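Local coordinates for phenylacetic acid degradation-related protein (Ralstonia eutropha JMP134, PDB 2PIM) that is a putative thioesterase of the hotdog superfamily that probably hydrolyses acyl-CoA thioesters, at residues Y43-A48 with G62-D67; D67-L72 with C115-E120. All blocks are in the same frame, centred on the assembly; numbering follows the deposited sequence.

In the fold
From the N terminus the chain runs through strands 28-33 and 38-45, and as the second of them ends it meets the helix still to come. Contact 1 closes the short connection between strand 38-45 and helix 58-75, laying the end of that strand against the middle of the helix. Contact 2 follows in series: the next part of the same helix sits on strand 114-123, closing a much longer excursion through strands 84-92 and 99-107. Asp67 belongs to both segment pairs, and the Tyr43 hydroxyl of contact 1 comes close to Val68 of contact 2. Together they seat the central helix of the hotdog fold in its curved antiparallel sheet.

Contact 1 of 2, residues Y43-A48 with G62-D67; sequences YVATDA and GAMLDD
This is a buried strand-to-helix contact on the concave side of the hotdog sheet, where Tyr43, Val44 and Ala45 at the end of strand 38-45 meet Met64 and Asp67 of helix 58-75. Strand 43-45 and helix 62-67 run almost antiparallel, 170° between their directions. The CB of Met64, a selenomethionine, lies over one face of the Tyr43 ring, offset toward the rim, 4.0 Å from the ring centroid in a CH-pi contact. Beyond CG the Met64 chain is extended and runs back past the tyrosine the opposite way, bringing SE within 3.6 Å of Tyr43 CB and obliquely beside the ring as a Met-aromatic contact. Its CE methyl ends against the Val44 carbonyl O and, 4.0 Å away, Ala45 CB. At the far end of the ring, Tyr43 OH donates to Asp67 OD2 in a hydrogen bond modelled at 2.4 Å, so short that the exact length is doubtful. OD2 lies near the ring plane at its edge, while the carboxylate plane stands 85° to the ring. Leu101 on strand 99-107 and Leu121 on strand 114-123 also pack on Met64, Leu25 of helix 20-25 touches Tyr43, and Gln57 of the second subunit packs on Asp67.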
loop_
_atom_site.group_PDB
_atom_site.type_symbol
_atom_site.label_atom_id
_atom_site.label_comp_id
_atom_site.label_asym_id
_atom_site.label_seq_id
_atom_site.Cartn_x
_atom_site.Cartn_y
_atom_site.Cartn_z
ATOM N N TYR A 43 -3.783 -6.489 -12.339
ATOM C CA TYR A 43 -2.541 -5.965 -11.805
ATOM C C TYR A 43 -1.470 -7.054 -12.006
ATOM O O TYR A 43 -1.801 -8.242 -12.168
ATOM C CB TYR A 43 -2.694 -5.535 -10.304
ATOM C CG TYR A 43 -3.678 -4.387 -10.150
ATOM C CD1 TYR A 43 -3.309 -3.085 -10.452
ATOM C CD2 TYR A 43 -4.992 -4.621 -9.784
ATOM C CE1 TYR A 43 -4.205 -2.047 -10.360
ATOM C CE2 TYR A 43 -5.908 -3.592 -9.713
ATOM C CZ TYR A 43 -5.521 -2.312 -10.023
ATOM O OH TYR A 43 -6.458 -1.298 -9.982
ATOM N N VAL A 44 -0.197 -6.643 -12.038
ATOM C CA VAL A 44 0.921 -7.588 -12.134
ATOM C C VAL A 44 1.840 -7.305 -10.939
ATOM O O VAL A 44 2.255 -6.163 -10.728
ATOM C CB VAL A 44 1.717 -7.461 -13.456
ATOM C CG1 VAL A 44 2.949 -8.361 -13.444
ATOM C CG2 VAL A 44 0.855 -7.805 -14.662
ATOM N N ALA A 45 2.104 -8.343 -10.139
ATOM C CA ALA A 45 3.108 -8.265 -9.096
ATOM C C ALA A 45 4.431 -8.731 -9.732
ATOM O O ALA A 45 4.496 -9.816 -10.299
ATOM C CB ALA A 45 2.707 -9.135 -7.904
ATOM N N THR A 46 5.465 -7.897 -9.670
ATOM C CA THR A 46 6.779 -8.263 -10.215
ATOM C C THR A 46 7.676 -8.860 -9.135
ATOM O O THR A 46 7.324 -8.835 -7.964
ATOM C CB THR A 46 7.443 -7.065 -10.870
ATOM O OG1 THR A 46 7.708 -6.057 -9.885
ATOM C CG2 THR A 46 6.520 -6.507 -11.975
ATOM N N ASP A 47 8.827 -9.421 -9.517
ATOM C CA ASP A 47 9.766 -9.959 -8.531
ATOM C C ASP A 47 10.266 -8.811 -7.590
ATOM O O ASP A 47 10.723 -9.053 -6.471
ATOM C CB ASP A 47 10.943 -10.675 -9.211
ATOM C CG ASP A 47 10.558 -12.034 -9.854
ATOM O OD1 ASP A 47 9.548 -12.672 -9.474
ATOM O OD2 ASP A 47 11.325 -12.486 -10.741
ATOM N N ALA A 48 10.122 -7.571 -8.055
ATOM C CA ALA A 48 10.515 -6.400 -7.322
ATOM C C ALA A 48 9.597 -6.073 -6.149
ATOM O O ALA A 48 9.895 -5.191 -5.362
ATOM C CB ALA A 48 10.554 -5.237 -8.268
ATOM N N GLY A 62 -1.874 -3.574 -1.287
ATOM C CA GLY A 62 -2.633 -2.396 -0.904
ATOM C C GLY A 62 -2.593 -1.293 -1.951
ATOM O O GLY A 62 -3.577 -0.614 -2.131
ATOM N N ALA A 63 -1.468 -1.109 -2.640
ATOM C CA ALA A 63 -1.391 -0.113 -3.717
ATOM C C ALA A 63 -2.274 -0.493 -4.898
ATOM O O ALA A 63 -2.829 0.361 -5.558
ATOM C CB ALA A 63 0.082 0.101 -4.161
HETATM N N MSE A 64 -2.437 -1.786 -5.146
HETATM C CA MSE A 64 -3.402 -2.262 -6.162
HETATM C C MSE A 64 -4.875 -2.044 -5.735
HETATM O O MSE A 64 -5.718 -1.615 -6.538
HETATM C CB MSE A 64 -3.155 -3.736 -6.392
HETATM C CG MSE A 64 -1.839 -3.994 -7.032
HETATM SE SE MSE A 64 -1.345 -5.918 -6.963
HETATM C CE MSE A 64 0.510 -5.801 -7.577
ATOM N N LEU A 65 -5.154 -2.316 -4.458
ATOM C CA LEU A 65 -6.464 -2.054 -3.862
ATOM C C LEU A 65 -6.792 -0.570 -3.862
ATOM O O LEU A 65 -7.936 -0.162 -4.126
ATOM C CB LEU A 65 -6.544 -2.676 -2.453
ATOM C CG LEU A 65 -6.644 -4.235 -2.439
ATOM C CD1 LEU A 65 -6.244 -4.856 -1.123
ATOM C CD2 LEU A 65 -8.020 -4.740 -2.863
ATOM N N ASP A 66 -5.784 0.247 -3.600
ATOM C CA ASP A 66 -5.938 1.681 -3.677
ATOM C C ASP A 66 -6.313 2.085 -5.089
ATOM O O ASP A 66 -7.205 2.933 -5.289
ATOM C CB ASP A 66 -4.652 2.374 -3.176
ATOM C CG ASP A 66 -4.796 3.911 -3.072
ATOM O OD1 ASP A 66 -5.821 4.414 -2.609
ATOM O OD2 ASP A 66 -3.857 4.625 -3.429
ATOM N N ASP A 67 -5.634 1.504 -6.087
ATOM C CA ASP A 67 -5.884 1.875 -7.475
ATOM C C ASP A 67 -7.317 1.506 -7.909
ATOM O O ASP A 67 -8.043 2.313 -8.487
ATOM C CB ASP A 67 -4.885 1.203 -8.421
ATOM C CG ASP A 67 -5.119 1.610 -9.876
ATOM O OD1 ASP A 67 -4.751 2.745 -10.204
ATOM O OD2 ASP A 67 -5.690 0.814 -10.682
#

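Contact 2 of 2, residues D67-L72 with C115-E120; sequences DVTAML and CNVVGE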
loop_
_atom_site.group_PDB
_atom_site.type_symbol
_atom_site.label_atom_id
_atom_site.label_comp_id
_atom_site.label_asym_id
_atom_site.label_seq_id
_atom_site.Cartn_x
_atom_site.Cartn_y
_atom_site.Cartn_z
ATOM N N ASP A 67 -5.634 1.504 -6.087
ATOM C CA ASP A 67 -5.884 1.875 -7.475
ATOM C C ASP A 67 -7.317 1.506 -7.909
ATOM O O ASP A 67 -8.043 2.313 -8.487
ATOM C CB ASP A 67 -4.885 1.203 -8.421
ATOM C CG ASP A 67 -5.119 1.610 -9.876
ATOM O OD1 ASP A 67 -4.751 2.745 -10.204
ATOM O OD2 ASP A 67 -5.690 0.814 -10.682
ATOM N N VAL A 68 -7.734 0.285 -7.618
ATOM C CA VAL A 68 -9.029 -0.191 -8.114
ATOM C C VAL A 68 -10.202 0.594 -7.509
ATOM O O VAL A 68 -11.173 0.997 -8.252
ATOM C CB VAL A 68 -9.162 -1.748 -8.000
ATOM C CG1 VAL A 68 -9.318 -2.202 -6.549
ATOM C CG2 VAL A 68 -10.262 -2.238 -8.866
ATOM N N THR A 69 -10.073 0.913 -6.218
ATOM C CA THR A 69 -11.115 1.615 -5.481
ATOM C C THR A 69 -11.208 3.095 -5.898
ATOM O O THR A 69 -12.271 3.589 -6.234
ATOM C CB THR A 69 -10.982 1.439 -3.946
ATOM O OG1 THR A 69 -9.722 1.953 -3.457
ATOM C CG2 THR A 69 -11.134 -0.027 -3.569
ATOM N N ALA A 70 -10.070 3.765 -5.952
ATOM C CA ALA A 70 -9.990 5.152 -6.462
ATOM C C ALA A 70 -10.363 5.304 -7.923
ATOM O O ALA A 70 -10.887 6.374 -8.361
ATOM C CB ALA A 70 -8.578 5.692 -6.211
HETATM N N MSE A 71 -10.071 4.269 -8.712
HETATM C CA MSE A 71 -10.473 4.275 -10.136
HETATM C C MSE A 71 -11.987 4.233 -10.255
HETATM O O MSE A 71 -12.618 5.015 -11.015
HETATM C CB MSE A 71 -9.871 3.092 -10.926
HETATM C CG MSE A 71 -8.460 3.307 -11.518
HETATM SE SE MSE A 71 -8.259 4.996 -12.525
HETATM C CE MSE A 71 -7.632 6.217 -11.011
ATOM N N LEU A 72 -12.581 3.317 -9.512
ATOM C CA LEU A 72 -14.050 3.218 -9.509
ATOM C C LEU A 72 -14.699 4.582 -9.124
ATOM O O LEU A 72 -15.568 5.087 -9.832
ATOM C CB LEU A 72 -14.511 2.076 -8.610
ATOM C CG LEU A 72 -16.037 2.076 -8.401
ATOM C CD1 LEU A 72 -16.824 2.121 -9.703
ATOM C CD2 LEU A 72 -16.383 0.879 -7.591
ATOM N N CYS A 115 -17.502 8.705 -0.583
ATOM C CA CYS A 115 -17.818 7.420 -1.172
ATOM C C CYS A 115 -17.126 6.362 -0.340
ATOM O O CYS A 115 -15.986 6.521 0.030
ATOM C CB CYS A 115 -17.333 7.319 -2.626
ATOM S SG CYS A 115 -18.296 8.391 -3.708
ATOM N N ASN A 116 -17.857 5.310 -0.032
ATOM C CA ASN A 116 -17.341 4.152 0.655
ATOM C C ASN A 116 -17.241 3.052 -0.376
ATOM O O ASN A 116 -18.224 2.703 -1.023
ATOM C CB ASN A 116 -18.276 3.790 1.793
ATOM C CG ASN A 116 -18.479 4.948 2.770
ATOM O OD1 ASN A 116 -17.652 5.179 3.667
ATOM N ND2 ASN A 116 -19.572 5.680 2.601
ATOM N N VAL A 117 -16.027 2.551 -0.571
ATOM C CA VAL A 117 -15.724 1.600 -1.636
ATOM C C VAL A 117 -15.159 0.360 -0.988
ATOM O O VAL A 117 -14.461 0.477 -0.006
ATOM C CB VAL A 117 -14.644 2.149 -2.589
ATOM C CG1 VAL A 117 -14.722 1.414 -3.950
ATOM C CG2 VAL A 117 -14.780 3.641 -2.793
ATOM N N VAL A 118 -15.470 -0.822 -1.509
ATOM C CA VAL A 118 -14.782 -2.033 -1.082
ATOM C C VAL A 118 -14.017 -2.584 -2.292
ATOM O O VAL A 118 -14.463 -2.461 -3.430
ATOM C CB VAL A 118 -15.722 -3.119 -0.501
ATOM C CG1 VAL A 118 -16.624 -2.522 0.599
ATOM C CG2 VAL A 118 -16.569 -3.691 -1.555
ATOM N N GLY A 119 -12.848 -3.136 -2.021
ATOM C CA GLY A 119 -12.011 -3.731 -3.021
ATOM C C GLY A 119 -11.643 -5.139 -2.580
ATOM O O GLY A 119 -11.552 -5.391 -1.396
ATOM N N GLU A 120 -11.489 -6.047 -3.551
ATOM C CA GLU A 120 -11.024 -7.422 -3.323
ATOM C C GLU A 120 -9.946 -7.707 -4.356
ATOM O O GLU A 120 -10.014 -7.227 -5.478
ATOM C CB GLU A 120 -12.179 -8.377 -3.475
ATOM C CG GLU A 120 -13.261 -8.105 -2.426
ATOM C CD GLU A 120 -14.573 -8.873 -2.631
ATOM O OE1 GLU A 120 -14.725 -9.516 -3.712
ATOM O OE2 GLU A 120 -15.431 -8.820 -1.688
#
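Thr69 and Val117 carry most of this contact, with Gly119 beside them: a face of helix 58-75 rests on strand 114-123 by van der Waals packing, with no hydrogen bond passing between the two segments. Thr69 CB sits 3.7 Å from Val117 CG1. With CG1 anti to the backbone N (chi1 -159°), that valine branch is carried toward the helix, onto Thr69 and Leu72. The methyl of Thr69 then extends along the strand to the glycine, where CG2 lies 3.8 Å from Gly119 CA and also approaches the carbonyl carbon of Val118. Gly119 has no side chain to hold the helix off, and this is where the backbones draw closest, 6.0 Å between the CA atoms of Thr69 and Gly119. The Thr69 hydroxyl turns back on its own helix: OG1, set between the backbone N and the carbonyl carbon (chi1 60°), bonds to the carbonyl O of Leu65 one turn earlier, leaving the methyl to face the strand. One turn further on, Leu72 adds a smaller touch as its CD2 comes to 4.0 Å from Val117 CG1, the two side chains lying alongside and pointing opposite ways. The helix segment crosses the strand segment at 140°. In the hotdog fold the sheet wraps round a central helix, and this is part of that seat. Ala133 of strand 126-136 also touches Thr69, while Ala105 and Leu107 of strand 99-107 and Leu39 of strand 38-45 meet Leu72.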